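Local structure of pilus assembly protein CpaE (Caulobacter crescentus, 4N0P) at residues Asp64-Asn68 / Gln69-Ser73; Cys29-Pro32 / Glu33-Ala36; Ala83-Leu86 / Leu87-Leu90. The protein probably acts in pilus assembly as a full-length protein likely to bind and hydrolyse ATP, of which this chain is the receiver-like domain. All coordinates share one frame; numbering follows the deposited sequence. Where two conformers were deposited one is given.

Interaction 1: Asp64-Asn68 / Gln69-Ser73; sequences DYYQN and QPTPS
One water molecule joins the side chains of Tyr65 and Gln69. It lies 2.7 Å from Tyr65 OH, in the plane of that ring, and accepts a hydrogen bond of 3.1 Å from Gln69 NE2. Gln69 reaches it because its chain bends at chi2 (-66°). Its CB lies 3.8 Å from Tyr65 CE1, and the amide plane stands 85° from the ring plane. The backbones are tied as well: Gln69 N donates to Tyr65 O over 3.3 Å, with 152° at the hydrogen. This bond spans the point where the chain leaves helix 58-65, with Tyr66 the first residue outside helical backbone angles.

The Tyr66 ring makes the larger apolar contact. Thr71 CG2 sits over one face, 3.6 Å from the centroid, in a CH-pi contact. Gln69 O meets the ring at its edge, in its plane, 3.4 Å from Tyr66 CD1. At the far end Pro72 CD comes to 3.3 Å from Tyr66 OH. That hydroxyl is hydrogen-bonded to His26 ND1 in strand 24-28, which ties the ring to the sheet. Thr71 splits its roles: the methyl covers the ring, while OG1 bonds to Thr101 OG1 and to Asp98 N. Tyr65 also packs edge-to-face with Phe28.

The loop that leads to strand 74-77 is thus held through both tyrosines. The buried Tyr66 has a methyl over its ring face and a bonded hydroxyl, which together restrain its rotation. The polar ends of Tyr65 and Gln69 are joined through water, while nearer the backbone the two residues touch directly.

Interaction 2: Cys29-Pro32 / Glu33-Ala36; sequences CARP and ETAA
The loop after strand 24-28 enters helix 32-42 here, with Arg31 at the N-cap position and Pro32 as the first helical residue. Arg31 O accepts from Ala35 N at 3.2 Å (165°) and more weakly from Thr34 N. Pro32 O takes Ala36 N at 3.0 Å.

Glu33 turns back over this start. With chi1 at 46° its CG is flanked by both the backbone N and the carbonyl carbon, and the chain bends at chi2. OE1 therefore lies 3.4 Å from Pro32 CD and 3.8 Å from Arg31 CB. The Arg31 chain runs extended from CG to NE, and its charged atoms do not touch those of Glu33.

In this receiver-like domain the loop borders the C-terminal ends of the parallel strands. Glu78, after strand 74-77, and Gln129, after strand 125-128, probably stand where a canonical receiver has its phosphorylated aspartate and its lysine. Thr34 OG1 is hydrogen-bonded to Glu78 OE2 and Gln129 NE2, and Glu78 OE1 takes the N-H groups of Ala30 and Arg31.

The other branch of Thr34 is apolar: CG2 lies 3.9 Å from Cys29 SG. The same sulfur comes to 3.7 Å from Ala35 CA, and both Cys29 and Ala35 pack on Val54.

Interaction 3: Ala83-Leu86 / Leu87-Leu90; sequences AQRL and LHLL
Leu89 climbs back along the helix toward Arg85, one turn earlier. Its CB lies 3.4 Å from Arg85 O, and its CG is at 3.3 Å from the same oxygen. With chi1 at -72°, CG stays beside the backbone N and close to Arg85 O, and both methyls then meet Arg85. CD1 meets Arg85 CG at 3.7 Å. CD2 lies over one face of the guanidinium, offset toward the rim, 4.2 Å from Arg85 CZ. Arg85 bends at chi2 (85°) and carries its flat head across the leucine obliquely.

His88, three residues on from Arg85, also meets its guanidinium. His88 CD2 comes to 3.8 Å from Arg85 NH1, and the two flat groups are turned only 22° apart. Leu86 and Leu90, buried like Leu89, lie side by side with their CD1 methyls 3.9 Å apart.

The backbone keeps the i to i+4 hydrogen bonds of a helix, such as Leu90 N to Leu86 O at 2.9 Å. Leu86, Leu89 and Leu90 all pack on Leu59 of helix 58-65, and Leu89 also on Glu60; on helix 112-120 Leu86 meets Leu114 and Leu90 meets Leu118. This is an amphipathic helix, typical of the crossover in a beta-alpha-beta unit, here between strands 74-77 and 102-107.

The three contacts are local and do not touch one another; their centres lie 18 to 20 Å apart. Interaction 1 is a surface contact after helix 58-65, before strand 74-77. Interaction 2 lies at the opposite end of the sheet strands, where strand 24-28 gives way to helix 32-42, and is partly buried. Interaction 3 lies within helix 83-94, with one side buried. Helix 58-65 relates interactions 1 and 3, since it ends in interaction 1 and packs against leucines of interaction 3. Chemistry follows place: aromatic and water-mediated at the turn, helix-start bonds beside a polar cluster in interaction 2, leucine packing on the buried side of interaction 3, with Arg85 and His88 on the exposed one.

Interaction 1: Asp64-Asn68 / Gln69-Ser73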
loop_
_atom_site.group_PDB
_atom_site.type_symbol
_atom_site.label_atom_id
_atom_site.label_comp_id
_atom_site.label_asym_id
_atom_site.label_seq_id
_atom_site.Cartn_x
_atom_site.Cartn_y
_atom_site.Cartn_z
ATOM N N ASP A 64 8.898 -11.881 2.932
ATOM C CA ASP A 64 8.971 -13.124 3.695
ATOM C C ASP A 64 7.583 -13.764 3.851
ATOM O O ASP A 64 7.450 -14.974 3.639
ATOM C CB ASP A 64 9.613 -12.878 5.074
ATOM C CG ASP A 64 11.044 -12.376 5.023
ATOM O OD1 ASP A 64 11.776 -12.754 4.080
ATOM O OD2 ASP A 64 11.436 -11.613 5.930
ATOM N N TYR A 65 6.554 -12.951 4.210
ATOM C CA TYR A 65 5.158 -13.384 4.435
ATOM C C TYR A 65 4.586 -14.151 3.230
ATOM O O TYR A 65 3.885 -15.148 3.413
ATOM C CB TYR A 65 4.243 -12.150 4.717
ATOM C CG TYR A 65 2.925 -12.497 5.371
ATOM C CD1 TYR A 65 1.793 -12.772 4.607
ATOM C CD2 TYR A 65 2.786 -12.482 6.757
ATOM C CE1 TYR A 65 0.585 -13.141 5.205
ATOM C CE2 TYR A 65 1.575 -12.832 7.367
ATOM C CZ TYR A 65 0.490 -13.194 6.586
ATOM O OH TYR A 65 -0.695 -13.534 7.203
ATOM N N TYR A 66 4.814 -13.627 2.011
ATOM C CA TYR A 66 4.187 -14.179 0.808
ATOM C C TYR A 66 4.960 -15.321 0.149
ATOM O O TYR A 66 4.531 -15.838 -0.880
ATOM C CB TYR A 66 3.863 -13.062 -0.192
ATOM C CG TYR A 66 2.873 -12.064 0.388
ATOM C CD1 TYR A 66 1.610 -12.475 0.837
ATOM C CD2 TYR A 66 3.192 -10.712 0.486
ATOM C CE1 TYR A 66 0.693 -11.562 1.373
ATOM C CE2 TYR A 66 2.288 -9.790 1.046
ATOM C CZ TYR A 66 1.044 -10.226 1.483
ATOM O OH TYR A 66 0.147 -9.329 2.006
ATOM N N GLN A 67 6.057 -15.778 0.789
ATOM C CA GLN A 67 6.768 -16.956 0.288
ATOM C C GLN A 67 5.854 -18.162 0.428
ATOM O O GLN A 67 5.801 -18.996 -0.475
ATOM C CB GLN A 67 8.079 -17.193 1.062
ATOM C CG GLN A 67 9.131 -16.096 0.869
ATOM C CD GLN A 67 9.490 -15.847 -0.571
ATOM O OE1 GLN A 67 9.737 -16.782 -1.351
ATOM N NE2 GLN A 67 9.496 -14.572 -0.961
ATOM N N ASN A 68 5.090 -18.197 1.537
ATOM C CA ASN A 68 4.163 -19.263 1.901
ATOM C C ASN A 68 2.651 -18.884 1.848
ATOM O O ASN A 68 1.836 -19.796 1.680
ATOM C CB ASN A 68 4.504 -19.787 3.285
ATOM C CG ASN A 68 4.671 -18.722 4.342
ATOM O OD1 ASN A 68 3.693 -18.188 4.865
ATOM N ND2 ASN A 68 5.917 -18.424 4.706
ATOM N N GLN A 69 2.268 -17.592 1.989
ATOM C CA GLN A 69 0.852 -17.208 1.911
ATOM C C GLN A 69 0.521 -16.520 0.564
ATOM O O GLN A 69 1.368 -15.803 0.016
ATOM C CB GLN A 69 0.427 -16.266 3.061
ATOM C CG GLN A 69 0.185 -16.913 4.419
ATOM C CD GLN A 69 -0.986 -17.865 4.472
ATOM O OE1 GLN A 69 -0.817 -19.079 4.407
ATOM N NE2 GLN A 69 -2.185 -17.343 4.628
ATOM N N PRO A 70 -0.707 -16.684 0.036
ATOM C CA PRO A 70 -1.065 -15.945 -1.196
ATOM C C PRO A 70 -1.293 -14.455 -0.911
ATOM O O PRO A 70 -1.581 -14.074 0.240
ATOM C CB PRO A 70 -2.357 -16.613 -1.650
ATOM C CG PRO A 70 -3.014 -17.079 -0.363
ATOM C CD PRO A 70 -1.843 -17.489 0.541
ATOM N N THR A 71 -1.109 -13.597 -1.950
ATOM C CA THR A 71 -1.281 -12.162 -1.744
ATOM C C THR A 71 -2.787 -11.777 -1.757
ATOM O O THR A 71 -3.569 -12.378 -2.524
ATOM C CB THR A 71 -0.496 -11.347 -2.773
ATOM O OG1 THR A 71 -0.776 -11.853 -4.070
ATOM C CG2 THR A 71 1.017 -11.387 -2.542
ATOM N N PRO A 72 -3.178 -10.747 -0.937
ATOM C CA PRO A 72 -4.576 -10.287 -0.911
ATOM C C PRO A 72 -4.871 -9.363 -2.112
ATOM O O PRO A 72 -3.998 -9.147 -2.950
ATOM C CB PRO A 72 -4.637 -9.506 0.418
ATOM C CG PRO A 72 -3.298 -8.868 0.499
ATOM C CD PRO A 72 -2.357 -9.964 0.015
ATOM N N SER A 73 -6.055 -8.701 -2.126
ATOM C CA SER A 73 -6.407 -7.774 -3.202
ATOM C C SER A 73 -5.409 -6.620 -3.314
ATOM O O SER A 73 -5.028 -6.231 -4.415
ATOM C CB SER A 73 -7.807 -7.187 -2.966
ATOM O OG SER A 73 -8.723 -8.123 -2.409
HETATM O O HOH W 1 -2.511 -14.362 5.341
#

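Interaction 2: Cys29-Pro32 / Glu33-Ala36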
loop_
_atom_site.group_PDB
_atom_site.type_symbol
_atom_site.label_atom_id
_atom_site.label_comp_id
_atom_site.label_asym_id
_atom_site.label_seq_id
_atom_site.Cartn_x
_atom_site.Cartn_y
_atom_site.Cartn_z
ATOM N N CYS A 29 3.795 -1.914 7.411
ATOM C CA CYS A 29 4.369 -0.591 7.710
ATOM C C CYS A 29 5.722 -0.708 8.364
ATOM O O CYS A 29 6.017 -1.694 9.035
ATOM C CB CYS A 29 3.422 0.230 8.582
ATOM S SG CYS A 29 1.713 0.246 7.989
ATOM N N ALA A 30 6.503 0.338 8.228
ATOM C CA ALA A 30 7.834 0.408 8.845
ATOM C C ALA A 30 7.902 1.571 9.830
ATOM O O ALA A 30 8.835 1.625 10.648
ATOM C CB ALA A 30 8.902 0.569 7.762
ATOM N N ARG A 31 6.936 2.522 9.746
ATOM C CA ARG A 31 6.899 3.700 10.616
ATOM C C ARG A 31 5.619 3.726 11.440
ATOM O O ARG A 31 4.540 3.477 10.888
ATOM C CB ARG A 31 7.021 4.997 9.805
ATOM C CG ARG A 31 8.348 5.109 9.084
ATOM C CD ARG A 31 8.413 6.298 8.159
ATOM N NE ARG A 31 9.406 6.066 7.101
ATOM C CZ ARG A 31 10.708 6.338 7.198
ATOM N NH1 ARG A 31 11.199 6.891 8.304
ATOM N NH2 ARG A 31 11.524 6.084 6.182
ATOM N N PRO A 32 5.697 4.079 12.740
ATOM C CA PRO A 32 4.479 4.116 13.573
ATOM C C PRO A 32 3.425 5.101 13.069
ATOM O O PRO A 32 2.232 4.821 13.189
ATOM C CB PRO A 32 5.005 4.568 14.945
ATOM C CG PRO A 32 6.438 4.232 14.946
ATOM C CD PRO A 32 6.904 4.398 13.535
ATOM N N GLU A 33 3.844 6.235 12.484
ATOM C CA GLU A 33 2.903 7.232 11.947
ATOM C C GLU A 33 2.106 6.649 10.764
ATOM O O GLU A 33 0.931 6.973 10.606
ATOM C CB GLU A 33 3.608 8.543 11.526
ATOM C CG GLU A 33 4.880 8.365 10.704
ATOM C CD GLU A 33 6.163 8.430 11.505
ATOM O OE1 GLU A 33 6.327 7.604 12.432
ATOM O OE2 GLU A 33 7.019 9.287 11.188
ATOM N N THR A 34 2.746 5.788 9.949
ATOM C CA THR A 34 2.066 5.175 8.808
ATOM C C THR A 34 1.042 4.152 9.314
ATOM O O THR A 34 -0.080 4.136 8.821
ATOM C CB THR A 34 3.101 4.532 7.882
ATOM O OG1 THR A 34 4.033 5.538 7.478
ATOM C CG2 THR A 34 2.462 3.830 6.666
ATOM N N ALA A 35 1.432 3.306 10.305
ATOM C CA ALA A 35 0.523 2.300 10.872
ATOM C C ALA A 35 -0.709 2.980 11.448
ATOM O O ALA A 35 -1.811 2.558 11.144
ATOM C CB ALA A 35 1.244 1.481 11.958
ATOM N N ALA A 36 -0.524 4.080 12.194
ATOM C CA ALA A 36 -1.628 4.840 12.809
ATOM C C ALA A 36 -2.568 5.443 11.756
ATOM O O ALA A 36 -3.781 5.374 11.912
ATOM C CB ALA A 36 -1.072 5.942 13.701
#

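Interaction 3: Ala83-Leu86 / Leu87-Leu90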
loop_
_atom_site.group_PDB
_atom_site.type_symbol
_atom_site.label_atom_id
_atom_site.label_comp_id
_atom_site.label_asym_id
_atom_site.label_seq_id
_atom_site.Cartn_x
_atom_site.Cartn_y
_atom_site.Cartn_z
ATOM N N ALA A 83 15.630 4.265 -1.514
ATOM C CA ALA A 83 15.201 3.943 -2.864
ATOM C C ALA A 83 15.817 2.670 -3.460
ATOM O O ALA A 83 15.060 1.852 -3.995
ATOM C CB ALA A 83 15.459 5.117 -3.790
ATOM N N GLN A 84 17.152 2.482 -3.380
ATOM C CA GLN A 84 17.796 1.305 -3.981
ATOM C C GLN A 84 17.309 -0.005 -3.344
ATOM O O GLN A 84 17.002 -0.952 -4.062
ATOM C CB GLN A 84 19.335 1.410 -3.911
ATOM C CG GLN A 84 20.092 0.322 -4.695
ATOM C CD GLN A 84 19.729 0.247 -6.162
ATOM O OE1 GLN A 84 19.868 1.212 -6.919
ATOM N NE2 GLN A 84 19.248 -0.908 -6.595
ATOM N N ARG A 85 17.215 -0.050 -2.006
ATOM C CA ARG A 85 16.759 -1.242 -1.294
ATOM C C ARG A 85 15.260 -1.489 -1.575
ATOM O O ARG A 85 14.848 -2.639 -1.755
ATOM C CB ARG A 85 17.039 -1.091 0.212
ATOM C CG ARG A 85 16.715 -2.330 1.034
ATOM C CD ARG A 85 17.820 -3.368 1.081
ATOM N NE ARG A 85 17.457 -4.395 2.058
ATOM C CZ ARG A 85 17.511 -5.705 1.841
ATOM N NH1 ARG A 85 17.961 -6.177 0.684
ATOM N NH2 ARG A 85 17.137 -6.554 2.788
ATOM N N LEU A 86 14.471 -0.404 -1.667
ATOM C CA LEU A 86 13.040 -0.491 -1.983
ATOM C C LEU A 86 12.855 -1.172 -3.347
ATOM O O LEU A 86 12.097 -2.133 -3.462
ATOM C CB LEU A 86 12.387 0.926 -1.956
ATOM C CG LEU A 86 10.984 1.062 -2.589
ATOM C CD1 LEU A 86 9.978 0.302 -1.812
ATOM C CD2 LEU A 86 10.543 2.510 -2.637
ATOM N N LEU A 87 13.572 -0.715 -4.367
ATOM C CA LEU A 87 13.404 -1.298 -5.698
ATOM C C LEU A 87 13.826 -2.758 -5.761
ATOM O O LEU A 87 13.088 -3.572 -6.325
ATOM C CB LEU A 87 14.130 -0.455 -6.744
ATOM C CG LEU A 87 13.509 0.920 -6.897
ATOM C CD1 LEU A 87 14.472 1.894 -7.552
ATOM C CD2 LEU A 87 12.163 0.839 -7.584
ATOM N N HIS A 88 14.947 -3.117 -5.117
ATOM C CA HIS A 88 15.394 -4.510 -5.082
ATOM C C HIS A 88 14.345 -5.422 -4.390
ATOM O O HIS A 88 14.019 -6.511 -4.872
ATOM C CB HIS A 88 16.752 -4.602 -4.362
ATOM C CG HIS A 88 17.206 -6.010 -4.127
ATOM N ND1 HIS A 88 17.668 -6.805 -5.167
ATOM C CD2 HIS A 88 17.249 -6.726 -2.977
ATOM C CE1 HIS A 88 17.959 -7.979 -4.621
ATOM N NE2 HIS A 88 17.729 -7.980 -3.304
ATOM N N LEU A 89 13.798 -4.952 -3.272
ATOM C CA LEU A 89 12.798 -5.721 -2.537
ATOM C C LEU A 89 11.489 -5.815 -3.314
ATOM O O LEU A 89 10.814 -6.837 -3.219
ATOM C CB LEU A 89 12.569 -5.119 -1.154
ATOM C CG LEU A 89 13.700 -5.305 -0.128
ATOM C CD1 LEU A 89 13.554 -4.327 1.003
ATOM C CD2 LEU A 89 13.716 -6.691 0.419
ATOM N N LEU A 90 11.151 -4.787 -4.120
ATOM C CA LEU A 90 9.931 -4.837 -4.949
ATOM C C LEU A 90 10.055 -5.909 -6.038
ATOM O O LEU A 90 9.063 -6.578 -6.349
ATOM C CB LEU A 90 9.579 -3.474 -5.558
ATOM C CG LEU A 90 8.965 -2.462 -4.590
ATOM C CD1 LEU A 90 8.884 -1.122 -5.220
ATOM C CD2 LEU A 90 7.571 -2.873 -4.135
#